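Local structure of rhamnosidase B (Bacillus sp., 2OKX) at residues G467-R472 and R858-A863; E473-H478 and P853-R858; I913-E918 and L925-E930. The protein hydrolyses alpha-L-rhamnosyl linkages as a family 78 glycoside hydrolase, probably releasing terminal rhamnose from rhamnose-containing glycosides. All coordinates share one frame; numbering follows the deposited sequence. Where two conformers were deposited one is given.

How the contacts relate
Contacts 1 and 2 form one interface between the concanavalin-like beta domain and the helical glycosidase domain, with centres about 9 Å apart. They share Arg858, and their beta segments are successive, neighbouring strands of one sheet. A probable hydrogen bond of 2.7 Å from His860 NE2 to Gln477 OE1 stitches them together, and another links Gln477 N to Tyr470 O at 2.9 Å. Along the chain, contact 2 nests inside the loop closed by contact 1. The side chain of Arg858 reaches to about 3 Å from a bound glycerol, probably from the crystallisation liquor, which may mark a pocket. Contact 3 is a separate C-terminal hairpin, centred about 37 Å from contact 1 and 43 Å from contact 2.

Contact 1 (G467-R472 and R858-A863); sequences GVEYMR and RSHCHA
Glu469 OE1 accepts two hydrogen bonds, one of them from the backbone N of His860 at 2.8 Å. The other comes from a water 2.7 Å from Glu469 OE1, which also donates to Arg858 O. The His860 N-H arrives from above the carboxylate plane, 36° out of it. A second water donates to Glu469 OE2 at 2.6 Å, so both oxygens are occupied in this buried spot. Glu469 holds CG anti to its carbonyl carbon (chi1 -55°), and the extended chain carries the carboxylate past the imidazole edge, where OE1 lies 3.5 Å from His860 CD2. The two planes stand 84° apart. Tyr470 approaches differently: its CB sits over one face of the His860 ring in a CH-pi contact, 3.3 Å from CE1. The two rings are near parallel but slid apart and barely overlap. The imidazole NE2 is hydrogen-bonded to Gln477 OE1, and the ring meets Trp840 edge-to-face. Replacing His860 with an alanine would probably leave Tyr470 CB without its aromatic face and Gln477 OE1 without its imidazole partner. Strand 462-472, backed by strand 507-513 through Val468, thus meets a loop whose Cys861 rests on helix 544-559, joining the beta domain to the helical barrel.

Contact 2 (E473-H478 and P853-R858); sequences EGYTQH and PDMLTR
Tyr475 and Gln477, on the returning strand of a beta hairpin, reach across to Met855 and Thr857 in the long loop between helices 817-833 and 868-876. The hairpin pairs strand 462-472 with strand 475-477. At its turn, Gly474 takes backbone angles at which a CB would be jammed against the carbonyl O of Glu473. Tyr475 comes next, and its ring has the backbone N of Gln477 over one face, toward the rim. Its hydroxyl only brushes the loop, with OH 4.0 Å from Met855 CG where the two side chains cross at about a right angle. Thr476 points to the other side of the strand, against Met471. Gln477 makes the largest single contribution. Its CG lies anti to the backbone N (chi1 -174°), and the chain runs straight out to lay the amide against the loop backbone. NE2 donates to Thr857 O at 2.9 Å; the bond is bent (144° at the hydrogen), and the acceptor lies 25° out of the amide plane. Arg858 O is also close, 3.1 Å from NE2. On the other end of the amide, a water donates to Gln477 OE1 at 2.7 Å and accepts from Leu856 N at 2.8 Å, while His860 is a further partner of this oxygen. Held at both ends, the amide has its rotation fixed. The loop is braced from its own domain: Thr857 OG1 bonds to Met842 N, and the Arg858 guanidinium forms salt bridges with Glu841 and Glu572, beside a bound glycerol. Met855, which also packs on Tyr480, closes the contact with its thioether, bringing CE to 4.1 Å from Gln477 CG and leaving SD at the same distance from Gln477 NE2.

Contact 3 (I913-E918 and L925-E930); sequences IAVSWE and LKLRIE
Ala914 and Glu930, Ser916 and Arg928, and Glu918 and Lys926 are hydrogen-bonded antiparallel pairs, each closed by two backbone bonds, among them Arg928 N to Ser916 O at 2.8 Å. The non-hydrogen-bonded pairs Val915 with Ile929 and Trp917 with Leu927 alternate with them. Their side chains share one face, where Leu927 CD1 lies 3.6 Å from Val915 CG1 and touches the edge of the Trp917 indole near its plane. Trp917 CG stands between the backbone N and carbonyl carbon (chi1 48°), which swings the indole away from strand 925-930, though CE3 still meets Leu925 CD2 at 4.0 Å. On the other, more open face, Ser916 OG touches Arg928 CB at 3.5 Å. Glu918 and Lys926 lie side by side there, forming a long salt bridge from OE1 to NZ at 3.7 Å. Farther out, Trp917 NE1 bonds to Leu877 O and the indole packs on Pro893 and Pro895, while Val939 covers Leu927 and Ile929. With axes 4.7 Å apart and strand directions at 173°, this is a regular antiparallel beta hairpin forming two inner strands of a mixed sheet, between strands 900-906 and 946-954 in the C-terminal domain.

Contact 1 (G467-R472 and R858-A863)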
ATOM      1  N   GLY A 467      -7.197  -2.627 -12.808  1.00 16.28           N
ATOM      2  CA  GLY A 467      -6.296  -1.496 -12.938  1.00 16.22           C
ATOM      3  C   GLY A 467      -4.813  -1.815 -12.874  1.00 15.34           C
ATOM      4  O   GLY A 467      -4.364  -2.565 -12.007  1.00 16.56           O
ATOM      5  N   VAL A 468      -4.050  -1.254 -13.808  1.00 15.11           N
ATOM      6  CA  VAL A 468      -2.606  -1.452 -13.819  1.00 16.45           C
ATOM      7  C   VAL A 468      -1.945  -0.077 -13.802  1.00 16.86           C
ATOM      8  O   VAL A 468      -2.596   0.931 -14.079  1.00 15.17           O
ATOM      9  CB  VAL A 468      -2.130  -2.255 -15.056  1.00 17.66           C
ATOM     10  CG1 VAL A 468      -2.795  -3.626 -15.062  1.00 18.33           C
ATOM     11  CG2 VAL A 468      -2.437  -1.503 -16.340  1.00 18.06           C
ATOM     12  N   GLU A 469      -0.660  -0.042 -13.464  1.00 18.26           N
ATOM     13  CA  GLU A 469       0.086   1.213 -13.383  1.00 16.83           C
ATOM     14  C   GLU A 469       0.890   1.528 -14.633  1.00 16.86           C
ATOM     15  O   GLU A 469       1.120   2.696 -14.952  1.00 15.51           O
ATOM     16  CB  GLU A 469       1.100   1.163 -12.241  1.00 16.29           C
ATOM     17  CG  GLU A 469       0.573   0.834 -10.878  1.00 16.79           C
ATOM     18  CD  GLU A 469       1.659   0.975  -9.831  1.00 17.34           C
ATOM     19  OE1 GLU A 469       2.648   0.216  -9.886  1.00 16.74           O
ATOM     20  OE2 GLU A 469       1.527   1.856  -8.960  1.00 20.15           O
ATOM     21  N   TYR A 470       1.330   0.481 -15.320  1.00 17.13           N
ATOM     22  CA  TYR A 470       2.192   0.647 -16.473  1.00 17.17           C
ATOM     23  C   TYR A 470       1.929  -0.256 -17.670  1.00 17.77           C
ATOM     24  O   TYR A 470       1.657  -1.445 -17.528  1.00 17.38           O
ATOM     25  CB  TYR A 470       3.646   0.442 -16.008  1.00 16.15           C
ATOM     26  CG  TYR A 470       4.695   0.656 -17.073  1.00 19.21           C
ATOM     27  CD1 TYR A 470       5.144  -0.398 -17.873  1.00 19.51           C
ATOM     28  CD2 TYR A 470       5.221   1.927 -17.304  1.00 18.89           C
ATOM     29  CE1 TYR A 470       6.088  -0.188 -18.880  1.00 19.43           C
ATOM     30  CE2 TYR A 470       6.158   2.147 -18.304  1.00 18.92           C
ATOM     31  CZ  TYR A 470       6.589   1.091 -19.088  1.00 20.38           C
ATOM     32  OH  TYR A 470       7.518   1.327 -20.076  1.00 21.75           O
ATOM     33  N   MET A 471       2.020   0.336 -18.853  1.00 17.61           N
ATOM     34  CA  MET A 471       1.884  -0.390 -20.103  1.00 20.22           C
ATOM     35  C   MET A 471       2.531   0.448 -21.193  1.00 20.38           C
ATOM     36  O   MET A 471       2.517   1.684 -21.138  1.00 19.71           O
ATOM     37  CB  MET A 471       0.413  -0.740 -20.413  1.00 22.02           C
ATOM     38  CG  MET A 471      -0.583   0.382 -20.478  1.00 23.95           C
ATOM     39  SD  MET A 471      -2.295  -0.281 -20.373  1.00 22.78           S
ATOM     40  CE  MET A 471      -2.376  -1.292 -21.856  1.00 22.44           C
ATOM     41  N   ARG A 472       3.144  -0.227 -22.159  1.00 19.67           N
ATOM     42  CA  ARG A 472       3.831   0.464 -23.238  1.00 21.05           C
ATOM     43  C   ARG A 472       4.026  -0.419 -24.463  1.00 21.23           C
ATOM     44  O   ARG A 472       4.552  -1.525 -24.362  1.00 21.20           O
ATOM     45  CB  ARG A 472       5.207   0.945 -22.759  1.00 21.64           C
ATOM     46  CG  ARG A 472       6.051   1.621 -23.842  1.00 23.25           C
ATOM     47  CD  ARG A 472       7.500   1.834 -23.389  1.00 26.70           C
ATOM     48  NE  ARG A 472       8.315   2.468 -24.427  1.00 27.26           N
ATOM     49  CZ  ARG A 472       8.272   3.760 -24.733  1.00 27.92           C
ATOM     50  NH1 ARG A 472       7.458   4.581 -24.075  1.00 27.15           N
ATOM     51  NH2 ARG A 472       9.032   4.233 -25.714  1.00 26.33           N
ATOM     52  N   ARG A 858       8.638  -2.559  -9.398  1.00 20.95           N
ATOM     53  CA  ARG A 858       7.405  -3.262  -9.038  1.00 19.25           C
ATOM     54  C   ARG A 858       6.326  -2.182  -8.998  1.00 19.42           C
ATOM     55  O   ARG A 858       5.514  -2.056  -9.916  1.00 18.61           O
ATOM     56  CB  ARG A 858       7.517  -3.924  -7.660  1.00 21.33           C
ATOM     57  CG  ARG A 858       6.208  -4.599  -7.231  1.00 22.42           C
ATOM     58  CD  ARG A 858       6.194  -5.030  -5.768  1.00 24.95           C
ATOM     59  NE  ARG A 858       6.345  -3.910  -4.839  1.00 22.75           N
ATOM     60  CZ  ARG A 858       5.709  -3.822  -3.673  1.00 25.18           C
ATOM     61  NH1 ARG A 858       4.870  -4.782  -3.297  1.00 21.82           N
ATOM     62  NH2 ARG A 858       5.926  -2.784  -2.868  1.00 23.02           N
ATOM     63  N   SER A 859       6.338  -1.395  -7.927  1.00 18.50           N
ATOM     64  CA  SER A 859       5.399  -0.293  -7.762  1.00 18.17           C
ATOM     65  C   SER A 859       5.926   0.936  -8.505  1.00 19.66           C
ATOM     66  O   SER A 859       7.113   1.268  -8.413  1.00 18.27           O
ATOM     67  CB  SER A 859       5.244   0.042  -6.284  1.00 16.99           C
ATOM     68  OG  SER A 859       4.667   1.325  -6.116  1.00 16.95           O
ATOM     69  N   HIS A 860       5.046   1.608  -9.240  1.00 18.15           N
ATOM     70  CA  HIS A 860       5.436   2.798  -9.987  1.00 18.60           C
ATOM     71  C   HIS A 860       5.132   4.075  -9.216  1.00 19.12           C
ATOM     72  O   HIS A 860       5.371   5.175  -9.714  1.00 20.77           O
ATOM     73  CB  HIS A 860       4.718   2.830 -11.340  1.00 17.47           C
ATOM     74  CG  HIS A 860       5.242   1.828 -12.320  1.00 18.23           C
ATOM     75  ND1 HIS A 860       5.924   2.191 -13.462  1.00 17.84           N
ATOM     76  CD2 HIS A 860       5.227   0.474 -12.306  1.00 16.88           C
ATOM     77  CE1 HIS A 860       6.308   1.103 -14.106  1.00 19.14           C
ATOM     78  NE2 HIS A 860       5.898   0.048 -13.425  1.00 15.01           N
ATOM     79  N   CYS A 861       4.613   3.929  -8.001  1.00 18.18           N
ATOM     80  CA  CYS A 861       4.259   5.086  -7.184  1.00 19.10           C
ATOM     81  C   CYS A 861       4.585   4.835  -5.711  1.00 19.33           C
ATOM     82  O   CYS A 861       3.763   4.297  -4.975  1.00 19.35           O
ATOM     83  CB  CYS A 861       2.760   5.388  -7.350  1.00 17.41           C
ATOM     84  SG  CYS A 861       2.151   6.864  -6.474  1.00 19.36           S
ATOM     85  N   HIS A 862       5.791   5.220  -5.298  1.00 18.41           N
ATOM     86  CA  HIS A 862       6.257   5.053  -3.918  1.00 19.07           C
ATOM     87  C   HIS A 862       6.767   6.409  -3.447  1.00 19.12           C
ATOM     88  O   HIS A 862       7.814   6.869  -3.901  1.00 17.60           O
ATOM     89  CB  HIS A 862       7.407   4.035  -3.854  1.00 18.25           C
ATOM     90  CG  HIS A 862       7.007   2.696  -3.315  1.00 19.81           C
ATOM     91  ND1 HIS A 862       7.547   2.163  -2.163  1.00 23.60           N
ATOM     92  CD2 HIS A 862       6.129   1.776  -3.778  1.00 17.63           C
ATOM     93  CE1 HIS A 862       7.020   0.972  -1.940  1.00 16.66           C
ATOM     94  NE2 HIS A 862       6.157   0.713  -2.906  1.00 23.39           N
ATOM     95  N   ALA A 863       6.033   7.045  -2.540  1.00 20.28           N
ATOM     96  CA  ALA A 863       6.429   8.364  -2.058  1.00 20.76           C
ATOM     97  C   ALA A 863       7.770   8.371  -1.337  1.00 20.12           C
ATOM     98  O   ALA A 863       8.339   9.436  -1.109  1.00 18.44           O
ATOM     99  CB  ALA A 863       5.339   8.956  -1.154  1.00 21.20           C
TER
HETATM  100  O   HOH W   1       2.987  -2.095 -11.267  1.00 16.93           O
HETATM  101  O   HOH W   2       2.118   1.825  -6.427  1.00 27.99           O

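Contact 2 (E473-H478 and P853-R858)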
ATOM      1  N   GLU A 473       3.583   0.082 -25.609  1.00 21.68           N
ATOM      2  CA  GLU A 473       3.738  -0.605 -26.886  1.00 24.22           C
ATOM      3  C   GLU A 473       3.522  -2.122 -26.892  1.00 24.81           C
ATOM      4  O   GLU A 473       4.397  -2.878 -27.316  1.00 26.09           O
ATOM      5  CB  GLU A 473       5.123  -0.264 -27.452  1.00 25.59           C
ATOM      6  CG  GLU A 473       5.296   1.234 -27.700  1.00 27.11           C
ATOM      7  CD  GLU A 473       6.684   1.629 -28.168  1.00 28.73           C
ATOM      8  OE1 GLU A 473       6.845   2.787 -28.609  1.00 31.22           O
ATOM      9  OE2 GLU A 473       7.610   0.800 -28.092  1.00 27.93           O
ATOM     10  N   GLY A 474       2.357  -2.564 -26.433  1.00 24.80           N
ATOM     11  CA  GLY A 474       2.068  -3.988 -26.435  1.00 24.00           C
ATOM     12  C   GLY A 474       2.404  -4.710 -25.148  1.00 24.40           C
ATOM     13  O   GLY A 474       2.012  -5.859 -24.958  1.00 23.65           O
ATOM     14  N   TYR A 475       3.145  -4.053 -24.264  1.00 23.07           N
ATOM     15  CA  TYR A 475       3.503  -4.664 -22.990  1.00 22.82           C
ATOM     16  C   TYR A 475       2.659  -4.098 -21.863  1.00 21.43           C
ATOM     17  O   TYR A 475       2.567  -2.883 -21.695  1.00 22.34           O
ATOM     18  CB  TYR A 475       4.983  -4.436 -22.670  1.00 22.82           C
ATOM     19  CG  TYR A 475       5.363  -4.776 -21.238  1.00 22.56           C
ATOM     20  CD1 TYR A 475       5.647  -3.770 -20.311  1.00 21.62           C
ATOM     21  CD2 TYR A 475       5.446  -6.105 -20.813  1.00 23.58           C
ATOM     22  CE1 TYR A 475       6.007  -4.076 -19.001  1.00 19.44           C
ATOM     23  CE2 TYR A 475       5.807  -6.425 -19.500  1.00 23.06           C
ATOM     24  CZ  TYR A 475       6.088  -5.405 -18.602  1.00 23.33           C
ATOM     25  OH  TYR A 475       6.469  -5.714 -17.315  1.00 23.66           O
ATOM     26  N   THR A 476       2.035  -4.988 -21.103  1.00 20.59           N
ATOM     27  CA  THR A 476       1.222  -4.592 -19.962  1.00 19.76           C
ATOM     28  C   THR A 476       1.910  -5.146 -18.724  1.00 20.73           C
ATOM     29  O   THR A 476       2.171  -6.344 -18.655  1.00 21.16           O
ATOM     30  CB  THR A 476      -0.212  -5.192 -20.038  1.00 20.82           C
ATOM     31  OG1 THR A 476      -0.935  -4.597 -21.124  1.00 17.20           O
ATOM     32  CG2 THR A 476      -0.967  -4.937 -18.738  1.00 19.56           C
ATOM     33  N   GLN A 477       2.244  -4.292 -17.758  1.00 19.22           N
ATOM     34  CA  GLN A 477       2.868  -4.808 -16.544  1.00 17.23           C
ATOM     35  C   GLN A 477       1.726  -5.207 -15.621  1.00 17.88           C
ATOM     36  O   GLN A 477       1.107  -4.354 -14.982  1.00 16.42           O
ATOM     37  CB  GLN A 477       3.744  -3.753 -15.849  1.00 17.31           C
ATOM     38  CG  GLN A 477       4.505  -4.326 -14.661  1.00 19.35           C
ATOM     39  CD  GLN A 477       5.402  -3.316 -13.962  1.00 19.72           C
ATOM     40  OE1 GLN A 477       5.919  -2.388 -14.584  1.00 19.99           O
ATOM     41  NE2 GLN A 477       5.613  -3.517 -12.665  1.00 19.17           N
ATOM     42  N   HIS A 478       1.427  -6.501 -15.565  1.00 17.56           N
ATOM     43  CA  HIS A 478       0.345  -6.964 -14.707  1.00 17.90           C
ATOM     44  C   HIS A 478       0.727  -6.869 -13.242  1.00 18.05           C
ATOM     45  O   HIS A 478       1.894  -7.022 -12.886  1.00 19.16           O
ATOM     46  CB  HIS A 478      -0.054  -8.394 -15.077  1.00 15.55           C
ATOM     47  CG  HIS A 478      -0.776  -8.478 -16.384  1.00 17.12           C
ATOM     48  ND1 HIS A 478      -0.206  -9.010 -17.519  1.00 20.58           N
ATOM     49  CD2 HIS A 478      -1.999  -8.035 -16.750  1.00 14.66           C
ATOM     50  CE1 HIS A 478      -1.050  -8.890 -18.529  1.00 17.79           C
ATOM     51  NE2 HIS A 478      -2.144  -8.300 -18.088  1.00 18.04           N
ATOM     52  N   PRO A 853      12.865  -9.633 -13.552  1.00 39.57           N
ATOM     53  CA  PRO A 853      14.042  -8.759 -13.568  1.00 40.73           C
ATOM     54  C   PRO A 853      14.059  -7.710 -14.679  1.00 41.13           C
ATOM     55  O   PRO A 853      14.838  -6.757 -14.625  1.00 41.68           O
ATOM     56  CB  PRO A 853      15.199  -9.750 -13.687  1.00 42.20           C
ATOM     57  CG  PRO A 853      14.597 -10.856 -14.503  1.00 41.25           C
ATOM     58  CD  PRO A 853      13.249 -11.026 -13.839  1.00 40.41           C
ATOM     59  N   ASP A 854      13.205  -7.886 -15.685  1.00 39.95           N
ATOM     60  CA  ASP A 854      13.139  -6.937 -16.794  1.00 39.04           C
ATOM     61  C   ASP A 854      12.216  -5.768 -16.465  1.00 36.64           C
ATOM     62  O   ASP A 854      12.206  -4.758 -17.170  1.00 36.97           O
ATOM     63  CB  ASP A 854      12.649  -7.630 -18.070  1.00 41.09           C
ATOM     64  CG  ASP A 854      13.621  -8.681 -18.578  1.00 45.31           C
ATOM     65  OD1 ASP A 854      14.791  -8.336 -18.851  1.00 46.40           O
ATOM     66  OD2 ASP A 854      13.214  -9.854 -18.707  1.00 48.47           O
ATOM     67  N   MET A 855      11.435  -5.908 -15.400  1.00 33.21           N
ATOM     68  CA  MET A 855      10.513  -4.849 -15.005  1.00 30.70           C
ATOM     69  C   MET A 855      11.287  -3.611 -14.584  1.00 28.87           C
ATOM     70  O   MET A 855      12.335  -3.714 -13.942  1.00 27.45           O
ATOM     71  CB  MET A 855       9.638  -5.301 -13.837  1.00 30.65           C
ATOM     72  CG  MET A 855       8.767  -6.500 -14.130  1.00 30.72           C
ATOM     73  SD  MET A 855       7.826  -6.958 -12.678  1.00 30.26           S
ATOM     74  CE  MET A 855       6.390  -7.780 -13.449  1.00 28.79           C
ATOM     75  N   LEU A 856      10.766  -2.443 -14.939  1.00 25.14           N
ATOM     76  CA  LEU A 856      11.416  -1.195 -14.571  1.00 23.89           C
ATOM     77  C   LEU A 856      11.421  -1.075 -13.050  1.00 22.89           C
ATOM     78  O   LEU A 856      12.384  -0.588 -12.453  1.00 23.36           O
ATOM     79  CB  LEU A 856      10.663  -0.006 -15.190  1.00 22.18           C
ATOM     80  CG  LEU A 856      10.699   0.078 -16.720  1.00 24.77           C
ATOM     81  CD1 LEU A 856       9.696   1.116 -17.228  1.00 23.81           C
ATOM     82  CD2 LEU A 856      12.115   0.428 -17.166  1.00 24.67           C
ATOM     83  N   THR A 857      10.338  -1.541 -12.434  1.00 21.67           N
ATOM     84  CA  THR A 857      10.153  -1.477 -10.988  1.00 21.07           C
ATOM     85  C   THR A 857       8.876  -2.255 -10.670  1.00 21.55           C
ATOM     86  O   THR A 857       8.116  -2.590 -11.581  1.00 20.67           O
ATOM     87  CB  THR A 857       9.964  -0.004 -10.539  1.00 20.94           C
ATOM     88  OG1 THR A 857       9.748   0.062  -9.123  1.00 18.76           O
ATOM     89  CG2 THR A 857       8.766   0.609 -11.257  1.00 23.94           C
ATOM     90  N   ARG A 858       8.638  -2.559  -9.398  1.00 20.95           N
ATOM     91  CA  ARG A 858       7.405  -3.262  -9.038  1.00 19.25           C
ATOM     92  C   ARG A 858       6.326  -2.182  -8.998  1.00 19.42           C
ATOM     93  O   ARG A 858       5.514  -2.056  -9.916  1.00 18.61           O
ATOM     94  CB  ARG A 858       7.517  -3.924  -7.660  1.00 21.33           C
ATOM     95  CG  ARG A 858       6.208  -4.599  -7.231  1.00 22.42           C
ATOM     96  CD  ARG A 858       6.194  -5.030  -5.768  1.00 24.95           C
ATOM     97  NE  ARG A 858       6.345  -3.910  -4.839  1.00 22.75           N
ATOM     98  CZ  ARG A 858       5.709  -3.822  -3.673  1.00 25.18           C
ATOM     99  NH1 ARG A 858       4.870  -4.782  -3.297  1.00 21.82           N
ATOM    100  NH2 ARG A 858       5.926  -2.784  -2.868  1.00 23.02           N
TER
HETATM  101  O   HOH W   3       8.199  -2.422 -16.081  1.00 31.48           O

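Contact 3 (I913-E918 and L925-E930)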
ATOM      1  N   ILE A 913       6.698  30.802   3.224  1.00 17.35           N
ATOM      2  CA  ILE A 913       7.962  31.431   2.877  1.00 17.66           C
ATOM      3  C   ILE A 913       8.006  31.371   1.349  1.00 18.53           C
ATOM      4  O   ILE A 913       8.013  30.282   0.775  1.00 18.10           O
ATOM      5  CB  ILE A 913       9.172  30.637   3.415  1.00 19.31           C
ATOM      6  CG1 ILE A 913       9.067  30.448   4.933  1.00 22.44           C
ATOM      7  CG2 ILE A 913      10.460  31.373   3.069  1.00 23.62           C
ATOM      8  CD1 ILE A 913       9.188  31.726   5.730  1.00 21.53           C
ATOM      9  N   ALA A 914       8.002  32.522   0.689  1.00 17.96           N
ATOM     10  CA  ALA A 914       8.060  32.546  -0.769  1.00 17.07           C
ATOM     11  C   ALA A 914       9.414  33.106  -1.179  1.00 18.76           C
ATOM     12  O   ALA A 914       9.849  34.138  -0.666  1.00 16.87           O
ATOM     13  CB  ALA A 914       6.936  33.403  -1.337  1.00 17.15           C
ATOM     14  N   VAL A 915      10.089  32.414  -2.090  1.00 17.33           N
ATOM     15  CA  VAL A 915      11.402  32.849  -2.548  1.00 15.36           C
ATOM     16  C   VAL A 915      11.529  32.765  -4.063  1.00 16.38           C
ATOM     17  O   VAL A 915      11.074  31.808  -4.683  1.00 15.50           O
ATOM     18  CB  VAL A 915      12.524  31.979  -1.932  1.00 16.95           C
ATOM     19  CG1 VAL A 915      13.864  32.302  -2.585  1.00 16.12           C
ATOM     20  CG2 VAL A 915      12.595  32.210  -0.427  1.00 17.96           C
ATOM     21  N   SER A 916      12.137  33.780  -4.660  1.00 16.39           N
ATOM     22  CA  SER A 916      12.363  33.763  -6.097  1.00 16.79           C
ATOM     23  C   SER A 916      13.705  34.421  -6.362  1.00 19.37           C
ATOM     24  O   SER A 916      14.082  35.379  -5.677  1.00 18.33           O
ATOM     25  CB  SER A 916      11.261  34.523  -6.838  1.00 17.74           C
ATOM     26  OG  SER A 916      11.355  35.920  -6.610  1.00 18.65           O
ATOM     27  N   TRP A 917      14.443  33.893  -7.332  1.00 15.51           N
ATOM     28  CA  TRP A 917      15.717  34.483  -7.693  1.00 16.28           C
ATOM     29  C   TRP A 917      16.059  34.198  -9.143  1.00 16.53           C
ATOM     30  O   TRP A 917      15.542  33.257  -9.743  1.00 14.67           O
ATOM     31  CB  TRP A 917      16.864  34.005  -6.773  1.00 14.82           C
ATOM     32  CG  TRP A 917      16.980  32.520  -6.520  1.00 16.13           C
ATOM     33  CD1 TRP A 917      16.676  31.862  -5.357  1.00 16.90           C
ATOM     34  CD2 TRP A 917      17.505  31.524  -7.413  1.00 15.40           C
ATOM     35  NE1 TRP A 917      16.987  30.526  -5.469  1.00 15.93           N
ATOM     36  CE2 TRP A 917      17.495  30.291  -6.720  1.00 17.06           C
ATOM     37  CE3 TRP A 917      17.981  31.555  -8.732  1.00 17.44           C
ATOM     38  CZ2 TRP A 917      17.944  29.098  -7.301  1.00 17.49           C
ATOM     39  CZ3 TRP A 917      18.425  30.365  -9.312  1.00 17.60           C
ATOM     40  CH2 TRP A 917      18.403  29.156  -8.596  1.00 17.18           C
ATOM     41  N   GLU A 918      16.910  35.042  -9.708  1.00 16.52           N
ATOM     42  CA  GLU A 918      17.349  34.872 -11.081  1.00 18.26           C
ATOM     43  C   GLU A 918      18.616  35.682 -11.289  1.00 18.14           C
ATOM     44  O   GLU A 918      18.814  36.707 -10.637  1.00 16.78           O
ATOM     45  CB  GLU A 918      16.265  35.345 -12.049  1.00 22.69           C
ATOM     46  CG  GLU A 918      16.119  36.844 -12.166  1.00 29.57           C
ATOM     47  CD  GLU A 918      15.000  37.233 -13.111  1.00 34.26           C
ATOM     48  OE1 GLU A 918      13.822  37.087 -12.726  1.00 37.43           O
ATOM     49  OE2 GLU A 918      15.295  37.670 -14.242  1.00 36.38           O
ATOM     50  N   LEU A 925      22.808  38.116  -8.676  1.00 19.87           N
ATOM     51  CA  LEU A 925      21.439  37.645  -8.503  1.00 20.83           C
ATOM     52  C   LEU A 925      20.475  38.719  -8.038  1.00 21.93           C
ATOM     53  O   LEU A 925      20.869  39.723  -7.444  1.00 23.13           O
ATOM     54  CB  LEU A 925      21.379  36.533  -7.449  1.00 20.54           C
ATOM     55  CG  LEU A 925      21.699  35.064  -7.700  1.00 23.86           C
ATOM     56  CD1 LEU A 925      21.637  34.326  -6.365  1.00 24.25           C
ATOM     57  CD2 LEU A 925      20.706  34.462  -8.683  1.00 19.53           C
ATOM     58  N   LYS A 926      19.200  38.478  -8.312  1.00 20.00           N
ATOM     59  CA  LYS A 926      18.119  39.329  -7.852  1.00 19.84           C
ATOM     60  C   LYS A 926      17.359  38.290  -7.021  1.00 19.85           C
ATOM     61  O   LYS A 926      17.063  37.198  -7.519  1.00 17.02           O
ATOM     62  CB  LYS A 926      17.249  39.802  -9.012  1.00 24.22           C
ATOM     63  CG  LYS A 926      16.264  40.882  -8.619  1.00 30.86           C
ATOM     64  CD  LYS A 926      14.979  40.793  -9.428  1.00 35.31           C
ATOM     65  CE  LYS A 926      15.236  40.796 -10.926  1.00 36.77           C
ATOM     66  NZ  LYS A 926      13.960  40.669 -11.689  1.00 38.21           N
ATOM     67  N   LEU A 927      17.062  38.607  -5.767  1.00 17.27           N
ATOM     68  CA  LEU A 927      16.377  37.668  -4.883  1.00 15.32           C
ATOM     69  C   LEU A 927      15.257  38.335  -4.096  1.00 18.08           C
ATOM     70  O   LEU A 927      15.447  39.412  -3.537  1.00 16.31           O
ATOM     71  CB  LEU A 927      17.396  37.056  -3.907  1.00 16.86           C
ATOM     72  CG  LEU A 927      16.898  36.276  -2.683  1.00 17.21           C
ATOM     73  CD1 LEU A 927      16.262  34.974  -3.136  1.00 19.07           C
ATOM     74  CD2 LEU A 927      18.065  35.985  -1.739  1.00 17.97           C
ATOM     75  N   ARG A 928      14.093  37.688  -4.058  1.00 15.46           N
ATOM     76  CA  ARG A 928      12.940  38.200  -3.323  1.00 15.11           C
ATOM     77  C   ARG A 928      12.521  37.141  -2.300  1.00 16.99           C
ATOM     78  O   ARG A 928      12.462  35.943  -2.609  1.00 15.13           O
ATOM     79  CB  ARG A 928      11.779  38.473  -4.286  0.50 15.65           C
ATOM     80  CG  ARG A 928      10.518  39.030  -3.627  0.50 15.45           C
ATOM     81  CD  ARG A 928       9.336  38.987  -4.595  0.50 17.03           C
ATOM     82  NE  ARG A 928       8.110  39.546  -4.026  0.50 17.01           N
ATOM     83  CZ  ARG A 928       7.857  40.847  -3.912  0.50 16.38           C
ATOM     84  NH1 ARG A 928       8.744  41.743  -4.329  0.50 16.71           N
ATOM     85  NH2 ARG A 928       6.708  41.252  -3.388  0.50 16.84           N
ATOM     86  N   ILE A 929      12.239  37.593  -1.083  1.00 13.88           N
ATOM     87  CA  ILE A 929      11.829  36.718   0.005  1.00 15.90           C
ATOM     88  C   ILE A 929      10.590  37.327   0.655  1.00 17.82           C
ATOM     89  O   ILE A 929      10.568  38.517   0.966  1.00 17.85           O
ATOM     90  CB  ILE A 929      12.934  36.624   1.085  1.00 16.08           C
ATOM     91  CG1 ILE A 929      14.210  36.038   0.478  1.00 16.64           C
ATOM     92  CG2 ILE A 929      12.456  35.769   2.258  1.00 15.60           C
ATOM     93  CD1 ILE A 929      15.442  36.239   1.351  1.00 18.10           C
ATOM     94  N   GLU A 930       9.560  36.516   0.854  1.00 17.11           N
ATOM     95  CA  GLU A 930       8.344  36.998   1.492  1.00 18.98           C
ATOM     96  C   GLU A 930       7.998  36.032   2.613  1.00 18.38           C
ATOM     97  O   GLU A 930       7.954  34.817   2.409  1.00 17.95           O
ATOM     98  CB  GLU A 930       7.204  37.079   0.472  1.00 23.31           C
ATOM     99  CG  GLU A 930       6.002  37.868   0.964  1.00 32.60           C
ATOM    100  CD  GLU A 930       5.089  38.317  -0.167  1.00 38.78           C
ATOM    101  OE1 GLU A 930       4.177  39.132   0.101  1.00 39.78           O
ATOM    102  OE2 GLU A 930       5.282  37.855  -1.319  1.00 42.14           O
TER